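Local coordinates for T-lymphoma invasion and metastasis-inducing protein 1 (Homo sapiens, PDB 4K2P) that probably activates Rac as a guanine nucleotide exchange factor, with a PH-CC-Ex region linked to phosphoinositide and Par-3 binding, at residues Ser74-Val79 against Phe89-Ser94; Asn18-Lys23 against Gly96-Phe101. The protein carries 5 engineered substitutions. One frame throughout, in Å; residues are numbered along the deposited sequence.

Both contacts belong to the antiparallel sheet of the PH domain, and their centres lie about 9 Å apart. Contact 1 pairs strand 75-78 with strand 88-92 in a hairpin. Contact 2 lays the end of strand 10-23 against strand 98-102, so the whole of contact 1 falls in the chain between the two halves of contact 2. Strands 88-92 and 98-102 are themselves neighbours and join the two: Phe99 N probably donates to Leu91 O at 2.8 Å, and Phe89 N to Phe101 O at 2.9 Å. The four strand segments therefore run in the order 74-79, 89-94, 96-101, 18-23, with helix 233-241 touching side chains of both contacts.

Contact 1. Residues Ser74-Val79 against Phe89-Ser94; sequences SIVQAV and FCLSNS
Val76 and Leu91 face each other as a non-hydrogen-bonded pair in a beta hairpin of the PH domain, formed by antiparallel strands 75-78 and 88-92. From CB of Val76, 4.0 Å from Cys90 O, the side chain forks over two neighbours on the opposite strand. CG1, anti to the backbone N (chi1 -169°), approaches the Phe89 ring obliquely and meets CD2 at 3.5 Å; CG2 meets Leu91 CD1 at 4.0 Å. The valine and phenylalanine side chains point the same way, into the side of the sheet covered by helix 106-128, where the Phe89 ring also meets those of Phe101 and Trp112. Leu91 turns its other methyl, CD2, to Ser74 OG at 3.6 Å, a hydroxyl bonded to Val71 O.

Backbone bonds come in reciprocal pairs, Ile75 with Ser92 and Gln77 with Cys90. The side chains of these four residues occupy the other side of the sheet, against helices 168-203 and 233-241. Here Gln77 folds back on its own strand: NE2 donates to Val76 O at 3.0 Å from above the carbonyl plane, 37° out of it. Ser92 OG is hydrogen-bonded to His237 ND1 and also to a water at 2.8 Å. That water also donates to Ile75 O at 2.9 Å, the same carbonyl that accepts from Ser92 N.

Contact 2. Residues Asn18-Lys23 against Gly96-Phe101; sequences NFLVHK and GDAFLF
Two consecutive residues, Phe19 and Leu20, lie opposite the single Ala98, whose carbonyl oxygen accepts from both of their backbone nitrogens, Phe19 N at 3.0 Å and Leu20 N at 3.1 Å. The two donors reach it from one face of its plane, the second lying 42° out of that plane. Packing is dense around this double grip. With chi1 at -174°, the Phe19 ring swings across to Leu100, whose CD2 lies over one ring face while CD1 approaches Phe19 CD1 to 3.7 Å; Ala98 CB sits at the ring edge. On the same side of the sheet Leu20 CB rests 4.0 Å from Ala98 CB, and the leucine goes on to touch Ser235 and Ala238 of helix 233-241.

Phe19 and Leu20 against Ala98 form a classic beta bulge, which shifts the register by one where strand 10-23 runs antiparallel to strand 98-102 of the PH domain. Before it, Asn18 pairs with Phe99, and Asn18 OD1 lies at the edge of the phenylalanine ring, 3.3 Å from CD2.

Beyond Leu20 the contact opens toward solvent. His22 is exposed, and strand pairing gives way to a side-chain bond: His22 N donates to Asp97 OD1 at 3.0 Å, from above the carboxylate plane. In the modelled conformer His22 ND1 also donates to this oxygen, with imidazole and carboxylate planes 88° apart, but the histidine has a second conformer, which makes this bond tentative. Close by, Gly96 O is buried without a polar partner, 3.8 Å from His22 N.

Contact 1. Residues Ser74-Val79 against Phe89-Ser94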
loop_
_atom_site.group_PDB
_atom_site.type_symbol
_atom_site.label_atom_id
_atom_site.label_comp_id
_atom_site.label_asym_id
_atom_site.label_seq_id
_atom_site.Cartn_x
_atom_site.Cartn_y
_atom_site.Cartn_z
ATOM N N SER A 74 -4.986 0.821 -2.216
ATOM C CA SER A 74 -4.287 0.753 -0.940
ATOM C C SER A 74 -3.706 -0.635 -0.670
ATOM O O SER A 74 -4.009 -1.602 -1.366
ATOM C CB SER A 74 -5.231 1.128 0.200
ATOM O OG SER A 74 -5.584 2.492 0.137
ATOM N N ILE A 75 -2.854 -0.714 0.342
ATOM C CA ILE A 75 -2.423 -1.983 0.901
ATOM C C ILE A 75 -2.739 -1.956 2.390
ATOM O O ILE A 75 -2.571 -0.942 3.048
ATOM C CB ILE A 75 -0.911 -2.238 0.688
ATOM C CG1 ILE A 75 -0.595 -2.429 -0.798
ATOM C CG2 ILE A 75 -0.457 -3.475 1.462
ATOM C CD1 ILE A 75 0.908 -2.412 -1.127
ATOM N N VAL A 76 -3.168 -3.088 2.925
ATOM C CA VAL A 76 -3.405 -3.222 4.344
ATOM C C VAL A 76 -2.541 -4.388 4.800
ATOM O O VAL A 76 -2.481 -5.418 4.129
ATOM C CB VAL A 76 -4.888 -3.467 4.692
ATOM C CG1 VAL A 76 -5.106 -3.329 6.189
ATOM C CG2 VAL A 76 -5.789 -2.493 3.946
ATOM N N GLN A 77 -1.864 -4.203 5.930
ATOM C CA GLN A 77 -0.976 -5.209 6.513
ATOM C C GLN A 77 -1.213 -5.318 8.012
ATOM O O GLN A 77 -1.290 -4.311 8.699
ATOM C CB GLN A 77 0.497 -4.854 6.278
ATOM C CG GLN A 77 0.946 -4.867 4.829
ATOM C CD GLN A 77 1.171 -6.267 4.312
ATOM O OE1 GLN A 77 2.226 -6.864 4.534
ATOM N NE2 GLN A 77 0.187 -6.795 3.605
ATOM N N ALA A 78 -1.307 -6.536 8.522
ATOM C CA ALA A 78 -1.222 -6.764 9.956
ATOM C C ALA A 78 0.109 -6.244 10.470
ATOM O O ALA A 78 1.107 -6.267 9.754
ATOM C CB ALA A 78 -1.364 -8.238 10.274
ATOM N N VAL A 79 0.109 -5.763 11.707
ATOM C CA VAL A 79 1.327 -5.321 12.378
ATOM C C VAL A 79 1.434 -6.053 13.700
ATOM O O VAL A 79 1.407 -5.439 14.762
ATOM C CB VAL A 79 1.343 -3.801 12.627
ATOM C CG1 VAL A 79 2.750 -3.347 13.007
ATOM C CG2 VAL A 79 0.858 -3.052 11.395
ATOM N N PHE A 89 -3.571 -3.214 12.508
ATOM C CA PHE A 89 -3.250 -3.281 11.082
ATOM C C PHE A 89 -3.024 -1.879 10.546
ATOM O O PHE A 89 -3.421 -0.909 11.169
ATOM C CB PHE A 89 -4.336 -4.013 10.284
ATOM C CG PHE A 89 -5.728 -3.444 10.429
ATOM C CD1 PHE A 89 -6.536 -3.805 11.493
ATOM C CD2 PHE A 89 -6.253 -2.606 9.457
ATOM C CE1 PHE A 89 -7.826 -3.304 11.604
ATOM C CE2 PHE A 89 -7.530 -2.111 9.560
ATOM C CZ PHE A 89 -8.322 -2.461 10.634
ATOM N N CYS A 90 -2.359 -1.786 9.396
ATOM C CA CYS A 90 -1.914 -0.518 8.837
ATOM C C CYS A 90 -2.375 -0.419 7.391
ATOM O O CYS A 90 -2.117 -1.320 6.594
ATOM C CB CYS A 90 -0.390 -0.390 8.921
ATOM S SG CYS A 90 0.282 1.137 8.210
ATOM N N LEU A 91 -3.100 0.647 7.067
ATOM C CA LEU A 91 -3.468 0.937 5.687
ATOM C C LEU A 91 -2.544 1.998 5.135
ATOM O O LEU A 91 -2.355 3.032 5.754
ATOM C CB LEU A 91 -4.929 1.404 5.592
ATOM C CG LEU A 91 -5.475 1.624 4.170
ATOM C CD1 LEU A 91 -6.950 1.301 4.090
ATOM C CD2 LEU A 91 -5.249 3.047 3.687
ATOM N N SER A 92 -1.947 1.737 3.980
ATOM C CA SER A 92 -1.221 2.761 3.244
ATOM C C SER A 92 -1.954 2.989 1.928
ATOM O O SER A 92 -2.247 2.043 1.214
ATOM C CB SER A 92 0.237 2.354 3.009
ATOM O OG SER A 92 0.340 1.001 2.593
ATOM N N ASN A 93 -2.249 4.245 1.616
ATOM C CA ASN A 93 -3.096 4.560 0.478
ATOM C C ASN A 93 -2.275 4.841 -0.772
ATOM O O ASN A 93 -1.076 4.599 -0.799
ATOM C CB ASN A 93 -4.008 5.747 0.817
ATOM C CG ASN A 93 -3.259 7.056 0.927
ATOM O OD1 ASN A 93 -2.037 7.092 0.863
ATOM N ND2 ASN A 93 -3.997 8.145 1.091
ATOM N N SER A 94 -2.927 5.331 -1.817
ATOM C CA SER A 94 -2.257 5.548 -3.094
ATOM C C SER A 94 -1.485 6.864 -3.138
ATOM O O SER A 94 -0.852 7.168 -4.136
ATOM C CB SER A 94 -3.282 5.501 -4.234
ATOM O OG SER A 94 -4.183 6.589 -4.146
HETATM O O HOH W 1 0.052 -1.152 4.380
#

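Contact 2. Residues Asn18-Lys23 against Gly96-Phe101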
loop_
_atom_site.group_PDB
_atom_site.type_symbol
_atom_site.label_atom_id
_atom_site.label_comp_id
_atom_site.label_asym_id
_atom_site.label_seq_id
_atom_site.Cartn_x
_atom_site.Cartn_y
_atom_site.Cartn_z
ATOM N N ASN A 18 -3.096 8.390 12.930
ATOM C CA ASN A 18 -2.316 8.711 11.729
ATOM C C ASN A 18 -0.869 8.257 11.895
ATOM O O ASN A 18 -0.291 8.406 12.962
ATOM C CB ASN A 18 -2.370 10.201 11.419
ATOM C CG ASN A 18 -3.769 10.670 11.085
ATOM O OD1 ASN A 18 -4.597 9.899 10.616
ATOM N ND2 ASN A 18 -4.026 11.949 11.295
ATOM N N PHE A 19 -0.295 7.704 10.833
ATOM C CA PHE A 19 0.995 7.032 10.917
ATOM C C PHE A 19 2.062 7.677 10.016
ATOM O O PHE A 19 3.122 8.082 10.496
ATOM C CB PHE A 19 0.816 5.555 10.569
ATOM C CG PHE A 19 2.053 4.733 10.763
ATOM C CD1 PHE A 19 2.794 4.838 11.928
ATOM C CD2 PHE A 19 2.462 3.835 9.794
ATOM C CE1 PHE A 19 3.933 4.084 12.112
ATOM C CE2 PHE A 19 3.594 3.076 9.973
ATOM C CZ PHE A 19 4.333 3.198 11.133
ATOM N N LEU A 20 1.782 7.748 8.718
ATOM C CA LEU A 20 2.638 8.453 7.762
ATOM C C LEU A 20 1.785 9.485 7.032
ATOM O O LEU A 20 0.580 9.294 6.876
ATOM C CB LEU A 20 3.279 7.485 6.770
ATOM C CG LEU A 20 4.124 6.384 7.405
ATOM C CD1 LEU A 20 4.499 5.319 6.402
ATOM C CD2 LEU A 20 5.380 6.987 8.038
ATOM N N VAL A 21 2.415 10.572 6.594
ATOM C CA VAL A 21 1.721 11.692 5.969
ATOM C C VAL A 21 2.480 12.168 4.735
ATOM O O VAL A 21 3.697 12.387 4.789
ATOM C CB VAL A 21 1.561 12.885 6.933
ATOM C CG1 VAL A 21 0.891 14.053 6.228
ATOM C CG2 VAL A 21 0.734 12.490 8.137
ATOM N N HIS A 22 1.766 12.331 3.623
ATOM C CA HIS A 22 2.384 12.808 2.393
ATOM C C HIS A 22 2.427 14.334 2.402
ATOM O O HIS A 22 1.476 15.005 2.792
ATOM C CB HIS A 22 1.648 12.265 1.154
ATOM C CG HIS A 22 0.380 12.986 0.807
ATOM N ND1 HIS A 22 -0.621 13.227 1.723
ATOM C CD2 HIS A 22 -0.063 13.486 -0.372
ATOM C CE1 HIS A 22 -1.617 13.862 1.128
ATOM N NE2 HIS A 22 -1.303 14.028 -0.144
ATOM N N LYS A 23 3.577 14.851 1.988
ATOM C CA LYS A 23 3.890 16.272 1.972
ATOM C C LYS A 23 4.345 16.658 0.570
ATOM O O LYS A 23 4.626 15.790 -0.256
ATOM C CB LYS A 23 4.983 16.597 2.998
ATOM C CG LYS A 23 4.637 16.247 4.432
ATOM C CD LYS A 23 3.526 17.142 4.949
ATOM C CE LYS A 23 3.368 17.026 6.452
ATOM N NZ LYS A 23 4.432 17.770 7.179
ATOM N N GLY A 96 0.625 8.179 -0.349
ATOM C CA GLY A 96 1.799 8.254 0.511
ATOM C C GLY A 96 1.443 8.421 1.982
ATOM O O GLY A 96 2.316 8.617 2.825
ATOM N N ASP A 97 0.150 8.348 2.283
ATOM C CA ASP A 97 -0.336 8.361 3.661
ATOM C C ASP A 97 -0.451 6.954 4.185
ATOM O O ASP A 97 -0.598 6.018 3.410
ATOM C CB ASP A 97 -1.718 9.013 3.768
ATOM C CG ASP A 97 -1.745 10.405 3.232
ATOM O OD1 ASP A 97 -1.013 11.245 3.779
ATOM O OD2 ASP A 97 -2.512 10.664 2.281
ATOM N N ALA A 98 -0.430 6.813 5.506
ATOM C CA ALA A 98 -0.742 5.538 6.128
ATOM C C ALA A 98 -1.369 5.765 7.504
ATOM O O ALA A 98 -1.131 6.787 8.144
ATOM C CB ALA A 98 0.495 4.665 6.235
ATOM N N PHE A 99 -2.160 4.792 7.941
ATOM C CA PHE A 99 -2.998 4.908 9.125
ATOM C C PHE A 99 -2.931 3.602 9.885
ATOM O O PHE A 99 -2.913 2.542 9.283
ATOM C CB PHE A 99 -4.456 5.211 8.741
ATOM C CG PHE A 99 -4.603 6.349 7.777
ATOM C CD1 PHE A 99 -4.499 6.130 6.411
ATOM C CD2 PHE A 99 -4.853 7.637 8.228
ATOM C CE1 PHE A 99 -4.630 7.181 5.509
ATOM C CE2 PHE A 99 -4.984 8.688 7.328
ATOM C CZ PHE A 99 -4.866 8.455 5.968
ATOM N N LEU A 100 -2.852 3.682 11.206
ATOM C CA LEU A 100 -2.965 2.504 12.051
ATOM C C LEU A 100 -4.382 2.338 12.603
ATOM O O LEU A 100 -5.042 3.309 12.946
ATOM C CB LEU A 100 -1.969 2.586 13.205
ATOM C CG LEU A 100 -0.489 2.583 12.807
ATOM C CD1 LEU A 100 0.351 2.911 14.011
ATOM C CD2 LEU A 100 -0.075 1.238 12.223
ATOM N N PHE A 101 -4.796 1.085 12.720
ATOM C CA PHE A 101 -6.097 0.707 13.238
ATOM C C PHE A 101 -5.915 -0.430 14.240
ATOM O O PHE A 101 -5.104 -1.321 14.004
ATOM C CB PHE A 101 -7.029 0.242 12.122
ATOM C CG PHE A 101 -7.256 1.250 11.042
ATOM C CD1 PHE A 101 -8.290 2.174 11.131
ATOM C CD2 PHE A 101 -6.468 1.245 9.908
ATOM C CE1 PHE A 101 -8.513 3.088 10.116
ATOM C CE2 PHE A 101 -6.689 2.155 8.889
ATOM C CZ PHE A 101 -7.711 3.078 8.993
#